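Local coordinates for protein Exo-arabinanase (Penicillium chrysogenum, PDB 3A72) that probably hydrolyses alpha-1,5-linked L-arabinan from a chain end and binds arabinobiose in the pocket of a six-bladed beta-propeller, at residues V221-S226 with Y233-Y238; T200-P205 with G225-T230; G34-T39 with K62-I67. One frame throughout, in Å; residues are numbered along the deposited sequence.

Interactions 1 and 2 belong to one propeller blade. They share Gly225 and Ser226, and their centres lie 9 Å apart. Interaction 1 pairs strand 218-225 with the start of strand 237-242 and the chain leading into it, while interaction 2 pairs the end of strand 218-225 with the start of strand 204-212. The Tyr224 and Tyr233 hydroxyls of interaction 1 reach Asp203 and Thr202 of interaction 2. Interaction 3 lies in another blade, on the opposite side of the chain's centre. All three are buried. The chemistry differs: interaction 1 combines strand bonds, a T-shaped tyrosine pair and a sugar contact, interaction 2 is mainly polar, and interaction 3 is apolar.

Interaction 1: V221-S226 with Y233-Y238; sequences VYEYGS and YSFPLY. With AHR (alpha-L-arabinofuranose), chain B.
Tyr224 turns its ring edge to the face of Tyr238. The pair is T-shaped (edge-to-face), with centroids 5.0 Å apart and planes at 77°. Tyr224 CD2 sits over the centre of the Tyr238 ring. Tyr238 CB in turn lies over the face of Tyr222, near the rim, in a CH-pi contact. Tyr222 CG stands between its backbone N and carbonyl carbon (chi1 57°), which folds the ring over the backbone side of Tyr238, at its CB and O. Outside partners hold the three hydroxyls: Tyr198 and Arg240 for Tyr222, Asp203 for Tyr224 and Arg255 for Tyr238.

Glu223 leaves from the other face of the hairpin and lines the glycan pocket. Its extended chain reaches the sugar, where arabinofuranose O1 donates to Glu223 OE2 at 2.6 Å. Ser267 N bonds to OE1. Phe235 runs alongside, with its CD1 3.6 Å from Glu223 CD and its ring 33° from the carboxylate plane.

Tyr222 and Tyr238 form a hydrogen-bonded antiparallel pair. Tyr224 N then bonds to Pro236 O at 2.9 Å. Beyond it, Ser226 and Ser234 exchange two bonds, and a water joins Ser226 O to Ser234 OG. The Tyr233 ring lies with one face over Ser226 N.

Strand 218-225 is an inner strand of its four-stranded blade. Strand 204-212 flanks it on one side and strand 237-242 on the other.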
loop_
_atom_site.group_PDB
_atom_site.type_symbol
_atom_site.label_atom_id
_atom_site.label_comp_id
_atom_site.label_asym_id
_atom_site.label_seq_id
_atom_site.Cartn_x
_atom_site.Cartn_y
_atom_site.Cartn_z
ATOM N N VAL A 221 -7.506 -7.086 -1.994
ATOM C CA VAL A 221 -8.121 -6.752 -0.721
ATOM C C VAL A 221 -8.342 -5.238 -0.674
ATOM O O VAL A 221 -7.608 -4.438 -1.246
ATOM C CB VAL A 221 -7.272 -7.270 0.453
ATOM C CG1 VAL A 221 -5.972 -6.497 0.647
ATOM C CG2 VAL A 221 -8.069 -7.334 1.766
ATOM N N TYR A 222 -9.407 -4.866 0.059
ATOM C CA TYR A 222 -9.798 -3.467 0.174
ATOM C C TYR A 222 -10.626 -3.283 1.432
ATOM O O TYR A 222 -11.126 -4.237 2.029
ATOM C CB TYR A 222 -10.590 -3.049 -1.036
ATOM C CG TYR A 222 -11.849 -3.802 -1.419
ATOM C CD1 TYR A 222 -13.109 -3.301 -1.165
ATOM C CD2 TYR A 222 -11.749 -5.010 -2.094
ATOM C CE1 TYR A 222 -14.259 -3.985 -1.549
ATOM C CE2 TYR A 222 -12.890 -5.677 -2.526
ATOM C CZ TYR A 222 -14.132 -5.172 -2.253
ATOM O OH TYR A 222 -15.236 -5.865 -2.722
ATOM N N GLU A 223 -10.748 -2.003 1.861
ATOM C CA GLU A 223 -11.754 -1.652 2.859
ATOM C C GLU A 223 -13.037 -1.342 2.127
ATOM O O GLU A 223 -13.039 -0.647 1.096
ATOM C CB GLU A 223 -11.314 -0.479 3.756
ATOM C CG GLU A 223 -11.134 0.842 2.999
ATOM C CD GLU A 223 -10.744 2.021 3.864
ATOM O OE1 GLU A 223 -10.221 1.825 5.013
ATOM O OE2 GLU A 223 -10.959 3.161 3.368
ATOM N N TYR A 224 -14.157 -1.821 2.636
ATOM C CA TYR A 224 -15.468 -1.571 2.011
ATOM C C TYR A 224 -16.225 -0.626 2.974
ATOM O O TYR A 224 -16.933 -1.087 3.849
ATOM C CB TYR A 224 -16.181 -2.878 1.686
ATOM C CG TYR A 224 -17.517 -2.728 1.031
ATOM C CD1 TYR A 224 -18.107 -1.524 0.663
ATOM C CD2 TYR A 224 -18.277 -3.839 0.752
ATOM C CE1 TYR A 224 -19.312 -1.412 0.071
ATOM C CE2 TYR A 224 -19.563 -3.740 0.208
ATOM C CZ TYR A 224 -20.056 -2.520 -0.133
ATOM O OH TYR A 224 -21.331 -2.456 -0.627
ATOM N N GLY A 225 -16.101 0.681 2.735
ATOM C CA GLY A 225 -16.890 1.641 3.505
ATOM C C GLY A 225 -18.344 1.565 3.085
ATOM O O GLY A 225 -18.692 1.686 1.896
ATOM N N SER A 226 -19.254 1.389 4.052
ATOM C CA SER A 226 -20.671 1.364 3.796
ATOM C C SER A 226 -21.409 1.508 5.110
ATOM O O SER A 226 -20.915 1.143 6.188
ATOM C CB SER A 226 -21.069 0.047 3.135
ATOM O OG SER A 226 -22.448 -0.010 2.741
ATOM N N TYR A 233 -21.721 3.664 9.928
ATOM C CA TYR A 233 -20.725 3.399 8.853
ATOM C C TYR A 233 -19.643 2.511 9.390
ATOM O O TYR A 233 -19.222 2.660 10.530
ATOM C CB TYR A 233 -20.174 4.713 8.369
ATOM C CG TYR A 233 -19.713 4.702 6.901
ATOM C CD1 TYR A 233 -20.686 4.837 5.905
ATOM C CD2 TYR A 233 -18.407 4.615 6.528
ATOM C CE1 TYR A 233 -20.328 4.840 4.575
ATOM C CE2 TYR A 233 -18.065 4.619 5.205
ATOM C CZ TYR A 233 -19.012 4.740 4.227
ATOM O OH TYR A 233 -18.597 4.761 2.907
ATOM N N SER A 234 -19.111 1.610 8.519
ATOM C CA SER A 234 -17.963 0.819 8.892
ATOM C C SER A 234 -17.135 0.529 7.635
ATOM O O SER A 234 -17.596 0.707 6.507
ATOM C CB SER A 234 -18.411 -0.503 9.531
ATOM O OG SER A 234 -19.181 -1.313 8.676
ATOM N N PHE A 235 -15.906 0.045 7.874
ATOM C CA PHE A 235 -14.923 -0.242 6.819
ATOM C C PHE A 235 -14.416 -1.667 6.925
ATOM O O PHE A 235 -13.188 -1.898 6.972
ATOM C CB PHE A 235 -13.755 0.751 6.903
ATOM C CG PHE A 235 -14.093 2.184 6.603
ATOM C CD1 PHE A 235 -14.024 2.639 5.316
ATOM C CD2 PHE A 235 -14.384 3.079 7.602
ATOM C CE1 PHE A 235 -14.259 3.998 4.988
ATOM C CE2 PHE A 235 -14.647 4.399 7.305
ATOM C CZ PHE A 235 -14.523 4.854 6.008
ATOM N N PRO A 236 -15.285 -2.680 6.887
ATOM C CA PRO A 236 -14.798 -4.081 6.934
ATOM C C PRO A 236 -13.923 -4.411 5.762
ATOM O O PRO A 236 -14.091 -3.919 4.638
ATOM C CB PRO A 236 -16.083 -4.893 6.859
ATOM C CG PRO A 236 -17.039 -3.970 6.127
ATOM C CD PRO A 236 -16.743 -2.599 6.683
ATOM N N LEU A 237 -12.983 -5.328 6.005
ATOM C CA LEU A 237 -12.131 -5.809 4.928
ATOM C C LEU A 237 -12.892 -6.809 4.057
ATOM O O LEU A 237 -13.573 -7.728 4.541
ATOM C CB LEU A 237 -10.859 -6.473 5.466
ATOM C CG LEU A 237 -9.998 -5.555 6.327
ATOM C CD1 LEU A 237 -8.659 -6.259 6.570
ATOM C CD2 LEU A 237 -9.828 -4.171 5.748
ATOM N N TYR A 238 -12.736 -6.627 2.743
ATOM C CA TYR A 238 -13.284 -7.495 1.697
ATOM C C TYR A 238 -12.176 -7.856 0.748
ATOM O O TYR A 238 -11.185 -7.136 0.607
ATOM C CB TYR A 238 -14.405 -6.771 0.891
ATOM C CG TYR A 238 -15.777 -6.867 1.492
ATOM C CD1 TYR A 238 -16.095 -6.320 2.721
ATOM C CD2 TYR A 238 -16.783 -7.527 0.803
ATOM C CE1 TYR A 238 -17.372 -6.443 3.227
ATOM C CE2 TYR A 238 -18.095 -7.655 1.305
ATOM C CZ TYR A 238 -18.374 -7.113 2.527
ATOM O OH TYR A 238 -19.628 -7.187 3.072
HETATM O O5 AHR B . -7.896 9.921 3.311
HETATM C C5 AHR B . -8.176 9.294 2.017
HETATM C C4 AHR B . -9.215 8.230 2.228
HETATM O O4 AHR B . -8.618 7.165 2.979
HETATM C C3 AHR B . -9.691 7.602 0.923
HETATM O O3 AHR B . -10.811 8.344 0.408
HETATM C C2 AHR B . -10.083 6.174 1.375
HETATM O O2 AHR B . -9.871 5.186 0.368
HETATM C C1 AHR B . -9.250 5.929 2.631
HETATM O O1 AHR B . -10.115 5.619 3.762
HETATM O O HOH W 1 -21.713 -0.515 8.911
#

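Interaction 2: T200-P205 with G225-T230; sequences TYTDRP and GSFFGT
The contact closes the end of a propeller blade, where strands 204-212 and 218-225 meet and an ST turn begins. Arg204 and Gly225 form a hydrogen-bonded antiparallel pair. Arg204 N donates to Gly225 O at 2.8 Å. The return bond, from Gly225 N to Arg204 O, is 3.1 Å long and reaches the oxygen from above the carbonyl plane.

Past this pair, side chains take over. Ser226 OG donates to Asp203 OD1 at 2.7 Å and meets it from above the carboxylate plane. Ser226 OG also accepts from Phe228 N at 2.9 Å, which makes the ST turn. OG can reach both partners because it stands opposite the backbone N of Ser226 (chi1 -175°). Ser226 CB lies over the centre of the Phe228 ring.

A water fills the corner between the segments. It donates to Asp203 OD1, accepts from Phe227 N and is hydrogen-bonded to Thr202 OG1. Thr202 OG1 also lies at the edge of the Phe227 ring, in its plane, 3.6 Å from Phe227 CD2. Arg204 sends its side chain into the glycan pocket, where NH1 bonds to Asn144.

The carboxylate of Asp203 thus has at least three hydrogen bonds: Ser226 and the water at OD1, and Tyr224 OH at OD2. Held at both oxygens, it is probably restrained in its rotation, and the bonds would be expected to favour its charged form.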
loop_
_atom_site.group_PDB
_atom_site.type_symbol
_atom_site.label_atom_id
_atom_site.label_comp_id
_atom_site.label_asym_id
_atom_site.label_seq_id
_atom_site.Cartn_x
_atom_site.Cartn_y
_atom_site.Cartn_z
ATOM N N THR A 200 -24.918 1.793 -4.089
ATOM C CA THR A 200 -25.328 2.749 -3.091
ATOM C C THR A 200 -24.357 3.893 -3.064
ATOM O O THR A 200 -23.153 3.666 -2.879
ATOM C CB THR A 200 -25.383 2.090 -1.725
ATOM O OG1 THR A 200 -26.177 0.917 -1.791
ATOM C CG2 THR A 200 -25.960 3.023 -0.672
ATOM N N TYR A 201 -24.827 5.140 -3.260
ATOM C CA TYR A 201 -23.928 6.275 -3.394
ATOM C C TYR A 201 -22.944 6.434 -2.241
ATOM O O TYR A 201 -21.771 6.752 -2.436
ATOM C CB TYR A 201 -24.779 7.555 -3.591
ATOM C CG TYR A 201 -23.865 8.798 -3.690
ATOM C CD1 TYR A 201 -23.228 9.071 -4.889
ATOM C CD2 TYR A 201 -23.655 9.610 -2.566
ATOM C CE1 TYR A 201 -22.392 10.182 -4.960
ATOM C CE2 TYR A 201 -22.810 10.704 -2.661
ATOM C CZ TYR A 201 -22.194 10.988 -3.850
ATOM O OH TYR A 201 -21.349 12.084 -3.939
ATOM N N THR A 202 -23.424 6.244 -1.020
ATOM C CA THR A 202 -22.613 6.435 0.150
ATOM C C THR A 202 -21.576 5.331 0.373
ATOM O O THR A 202 -20.734 5.497 1.281
ATOM C CB THR A 202 -23.462 6.614 1.423
ATOM O OG1 THR A 202 -24.326 5.488 1.526
ATOM C CG2 THR A 202 -24.291 7.907 1.376
ATOM N N ASP A 203 -21.594 4.273 -0.411
ATOM C CA ASP A 203 -20.506 3.279 -0.325
ATOM C C ASP A 203 -19.192 3.916 -0.808
ATOM O O ASP A 203 -19.139 4.617 -1.828
ATOM C CB ASP A 203 -20.829 2.055 -1.134
ATOM C CG ASP A 203 -21.879 1.143 -0.542
ATOM O OD1 ASP A 203 -22.445 1.477 0.514
ATOM O OD2 ASP A 203 -22.104 0.055 -1.166
ATOM N N ARG A 204 -18.134 3.598 -0.076
ATOM C CA ARG A 204 -16.782 4.086 -0.371
ATOM C C ARG A 204 -15.811 2.911 -0.197
ATOM O O ARG A 204 -15.044 2.821 0.772
ATOM C CB ARG A 204 -16.377 5.287 0.540
ATOM C CG ARG A 204 -17.246 6.503 0.275
ATOM C CD ARG A 204 -16.952 7.649 1.302
ATOM N NE ARG A 204 -15.570 8.041 1.231
ATOM C CZ ARG A 204 -15.034 8.842 0.346
ATOM N NH1 ARG A 204 -15.771 9.536 -0.494
ATOM N NH2 ARG A 204 -13.731 8.960 0.335
ATOM N N PRO A 205 -15.784 1.979 -1.164
ATOM C CA PRO A 205 -14.686 1.018 -1.210
ATOM C C PRO A 205 -13.394 1.793 -1.445
ATOM O O PRO A 205 -13.385 2.794 -2.207
ATOM C CB PRO A 205 -15.078 0.126 -2.380
ATOM C CG PRO A 205 -15.802 1.055 -3.322
ATOM C CD PRO A 205 -16.643 1.902 -2.389
ATOM N N GLY A 225 -16.101 0.681 2.735
ATOM C CA GLY A 225 -16.890 1.641 3.505
ATOM C C GLY A 225 -18.344 1.565 3.085
ATOM O O GLY A 225 -18.692 1.686 1.896
ATOM N N SER A 226 -19.254 1.389 4.052
ATOM C CA SER A 226 -20.671 1.364 3.796
ATOM C C SER A 226 -21.409 1.508 5.110
ATOM O O SER A 226 -20.915 1.143 6.188
ATOM C CB SER A 226 -21.069 0.047 3.135
ATOM O OG SER A 226 -22.448 -0.010 2.741
ATOM N N PHE A 227 -22.675 1.970 4.999
ATOM C CA PHE A 227 -23.647 1.813 6.072
ATOM C C PHE A 227 -24.216 0.406 6.118
ATOM O O PHE A 227 -24.826 -0.001 7.154
ATOM C CB PHE A 227 -24.842 2.796 5.929
ATOM C CG PHE A 227 -24.430 4.256 6.183
ATOM C CD1 PHE A 227 -24.206 4.703 7.509
ATOM C CD2 PHE A 227 -24.270 5.179 5.148
ATOM C CE1 PHE A 227 -23.827 6.011 7.777
ATOM C CE2 PHE A 227 -23.930 6.473 5.432
ATOM C CZ PHE A 227 -23.723 6.903 6.724
ATOM N N PHE A 228 -24.124 -0.366 5.048
ATOM C CA PHE A 228 -24.767 -1.679 4.926
ATOM C C PHE A 228 -26.216 -1.607 5.349
ATOM O O PHE A 228 -26.763 -2.456 6.011
ATOM C CB PHE A 228 -23.982 -2.727 5.791
ATOM C CG PHE A 228 -22.585 -2.915 5.258
ATOM C CD1 PHE A 228 -22.360 -3.600 4.077
ATOM C CD2 PHE A 228 -21.504 -2.369 5.947
ATOM C CE1 PHE A 228 -21.072 -3.750 3.564
ATOM C CE2 PHE A 228 -20.264 -2.510 5.415
ATOM C CZ PHE A 228 -19.999 -3.183 4.239
ATOM N N GLY A 229 -26.890 -0.512 4.972
ATOM C CA GLY A 229 -28.298 -0.356 5.234
ATOM C C GLY A 229 -28.662 0.031 6.663
ATOM O O GLY A 229 -29.876 0.077 7.010
ATOM N N THR A 230 -27.681 0.314 7.504
ATOM C CA THR A 230 -27.879 0.731 8.884
ATOM C C THR A 230 -27.541 2.210 9.019
ATOM O O THR A 230 -27.291 2.906 8.027
ATOM C CB THR A 230 -27.016 -0.059 9.854
ATOM O OG1 THR A 230 -25.670 0.291 9.641
ATOM C CG2 THR A 230 -26.929 -1.511 9.407
HETATM O O HOH W 2 -23.643 3.005 2.362
#

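Interaction 3: G34-T39 with K62-I67; sequences GDLLAT and KTWNEI
The two segments are not paired with each other through their backbones. The nearest CA atoms, Leu37 CA and Trp64 CA, are 8.8 Å apart, and no hydrogen bond crosses the contact. Strand 52-57 runs between strands 36-42 and 65-70 in the sheet. It takes backbone bonds from both segments: Ser57 pairs with Leu36, Tyr55 with Ala38, and Arg56 with Asn65. Strands 36-42 and 65-70 both run antiparallel to it. The contact is therefore made by side chains that span the middle strand.

Trp64 does most of the spanning. CG lies beside the backbone N and anti to the carbonyl carbon (chi1 -64°), and the six-membered ring is carried toward strand 36-42. Its far rim makes the contact. Trp64 CH2 touches Leu36 CB at 3.8 Å. Trp64 CZ3 is as close to Ala38 CB and also lies beside Leu36 O. The carbonyl carbon of Leu37 lies at the ring edge, near its plane. At the other end of the indole, Trp64 NE1 bonds to Gly61 O.

Leu37 projects from the opposite face of its strand. Its CD2 meets Ile67 CD1 at 3.9 Å, and the two side chains cross at about a right angle.

Trp64 closes an Asp-box pattern, S-X-D-X-G-X-T-W, of sialidase-like propellers. The bonds of Thr63 to Asp59 and Ser57 fit that motif.

On the tryptophan face, Val9 of strand 6-10 and Ile11 also touch Trp64, and Leu321 touches Leu36. On the other face, Leu37 packs on Leu85 of strand 82-87. The blade thus lies between the sheet that holds strand 6-10 and the sheet that begins with strand 82-87.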
loop_
_atom_site.group_PDB
_atom_site.type_symbol
_atom_site.label_atom_id
_atom_site.label_comp_id
_atom_site.label_asym_id
_atom_site.label_seq_id
_atom_site.Cartn_x
_atom_site.Cartn_y
_atom_site.Cartn_z
ATOM N N GLY A 34 18.342 -8.260 -1.396
ATOM C CA GLY A 34 17.850 -8.396 -0.055
ATOM C C GLY A 34 17.695 -7.116 0.715
ATOM O O GLY A 34 17.049 -7.110 1.766
ATOM N N ASP A 35 18.286 -6.007 0.258
ATOM C CA ASP A 35 18.182 -4.753 0.962
ATOM C C ASP A 35 16.710 -4.313 1.093
ATOM O O ASP A 35 15.898 -4.530 0.212
ATOM C CB ASP A 35 18.988 -3.668 0.230
ATOM C CG ASP A 35 20.494 -3.828 0.306
ATOM O OD1 ASP A 35 20.961 -4.676 1.084
ATOM O OD2 ASP A 35 21.156 -3.053 -0.469
ATOM N N LEU A 36 16.415 -3.654 2.209
ATOM C CA LEU A 36 15.086 -3.134 2.507
ATOM C C LEU A 36 15.079 -1.614 2.389
ATOM O O LEU A 36 15.972 -0.944 2.923
ATOM C CB LEU A 36 14.692 -3.512 3.917
ATOM C CG LEU A 36 14.822 -4.903 4.350
ATOM C CD1 LEU A 36 14.346 -5.095 5.785
ATOM C CD2 LEU A 36 14.096 -5.875 3.432
ATOM N N LEU A 37 14.044 -1.096 1.740
ATOM C CA LEU A 37 13.790 0.347 1.666
ATOM C C LEU A 37 12.447 0.651 2.264
ATOM O O LEU A 37 11.480 -0.136 2.095
ATOM C CB LEU A 37 13.798 0.821 0.210
ATOM C CG LEU A 37 15.090 0.583 -0.600
ATOM C CD1 LEU A 37 14.897 1.133 -1.982
ATOM C CD2 LEU A 37 16.244 1.226 0.071
ATOM N N ALA A 38 12.359 1.786 2.941
ATOM C CA ALA A 38 11.142 2.240 3.581
ATOM C C ALA A 38 10.918 3.711 3.233
ATOM O O ALA A 38 11.851 4.502 3.123
ATOM C CB ALA A 38 11.227 2.074 5.087
ATOM N N THR A 39 9.642 4.066 3.107
ATOM C CA THR A 39 9.195 5.437 2.930
ATOM C C THR A 39 7.853 5.631 3.622
ATOM O O THR A 39 7.251 4.686 4.182
ATOM C CB THR A 39 9.129 5.791 1.431
ATOM O OG1 THR A 39 8.965 7.205 1.278
ATOM C CG2 THR A 39 7.965 5.129 0.738
ATOM N N LYS A 62 17.685 -4.305 11.300
ATOM C CA LYS A 62 18.241 -3.877 12.570
ATOM C C LYS A 62 18.576 -2.390 12.614
ATOM O O LYS A 62 18.374 -1.768 13.661
ATOM C CB LYS A 62 19.520 -4.667 12.968
ATOM C CG LYS A 62 19.278 -6.092 13.373
ATOM C CD LYS A 62 20.533 -6.931 13.714
ATOM C CE LYS A 62 20.506 -8.504 13.881
ATOM N NZ LYS A 62 21.046 -9.736 14.766
ATOM N N THR A 63 19.155 -1.863 11.518
ATOM C CA THR A 63 19.527 -0.458 11.433
ATOM C C THR A 63 19.061 0.113 10.115
ATOM O O THR A 63 18.884 -0.589 9.119
ATOM C CB THR A 63 21.042 -0.230 11.599
ATOM O OG1 THR A 63 21.746 -0.835 10.520
ATOM C CG2 THR A 63 21.548 -0.797 12.916
ATOM N N TRP A 64 18.900 1.413 10.129
ATOM C CA TRP A 64 18.292 2.197 9.028
ATOM C C TRP A 64 19.043 3.493 8.811
ATOM O O TRP A 64 19.476 4.147 9.781
ATOM C CB TRP A 64 16.805 2.539 9.337
ATOM C CG TRP A 64 16.007 1.259 9.411
ATOM C CD1 TRP A 64 15.840 0.450 10.492
ATOM C CD2 TRP A 64 15.301 0.635 8.329
ATOM N NE1 TRP A 64 15.078 -0.651 10.157
ATOM C CE2 TRP A 64 14.726 -0.560 8.845
ATOM C CE3 TRP A 64 15.089 0.963 6.976
ATOM C CZ2 TRP A 64 13.971 -1.397 8.036
ATOM C CZ3 TRP A 64 14.332 0.114 6.187
ATOM C CH2 TRP A 64 13.783 -1.031 6.705
ATOM N N ASN A 65 19.194 3.917 7.576
ATOM C CA ASN A 65 19.804 5.189 7.238
ATOM C C ASN A 65 19.120 5.794 6.039
ATOM O O ASN A 65 18.784 5.075 5.096
ATOM C CB ASN A 65 21.297 4.998 6.832
ATOM C CG ASN A 65 22.132 4.596 8.026
ATOM O OD1 ASN A 65 22.575 5.444 8.833
ATOM N ND2 ASN A 65 22.401 3.334 8.143
ATOM N N GLU A 66 18.943 7.107 6.036
ATOM C CA GLU A 66 18.411 7.792 4.854
ATOM C C GLU A 66 19.416 7.731 3.715
ATOM O O GLU A 66 20.610 8.055 3.908
ATOM C CB GLU A 66 18.088 9.247 5.250
ATOM C CG GLU A 66 17.327 9.976 4.109
ATOM C CD GLU A 66 16.740 11.302 4.520
ATOM O OE1 GLU A 66 17.427 12.042 5.193
ATOM O OE2 GLU A 66 15.598 11.692 4.208
ATOM N N ILE A 67 18.948 7.363 2.533
ATOM C CA ILE A 67 19.791 7.328 1.359
ATOM C C ILE A 67 19.422 8.348 0.288
ATOM O O ILE A 67 20.281 8.734 -0.489
ATOM C CB ILE A 67 19.887 5.924 0.746
ATOM C CG1 ILE A 67 18.573 5.345 0.235
ATOM C CG2 ILE A 67 20.515 4.959 1.747
ATOM C CD1 ILE A 67 18.750 4.146 -0.706
#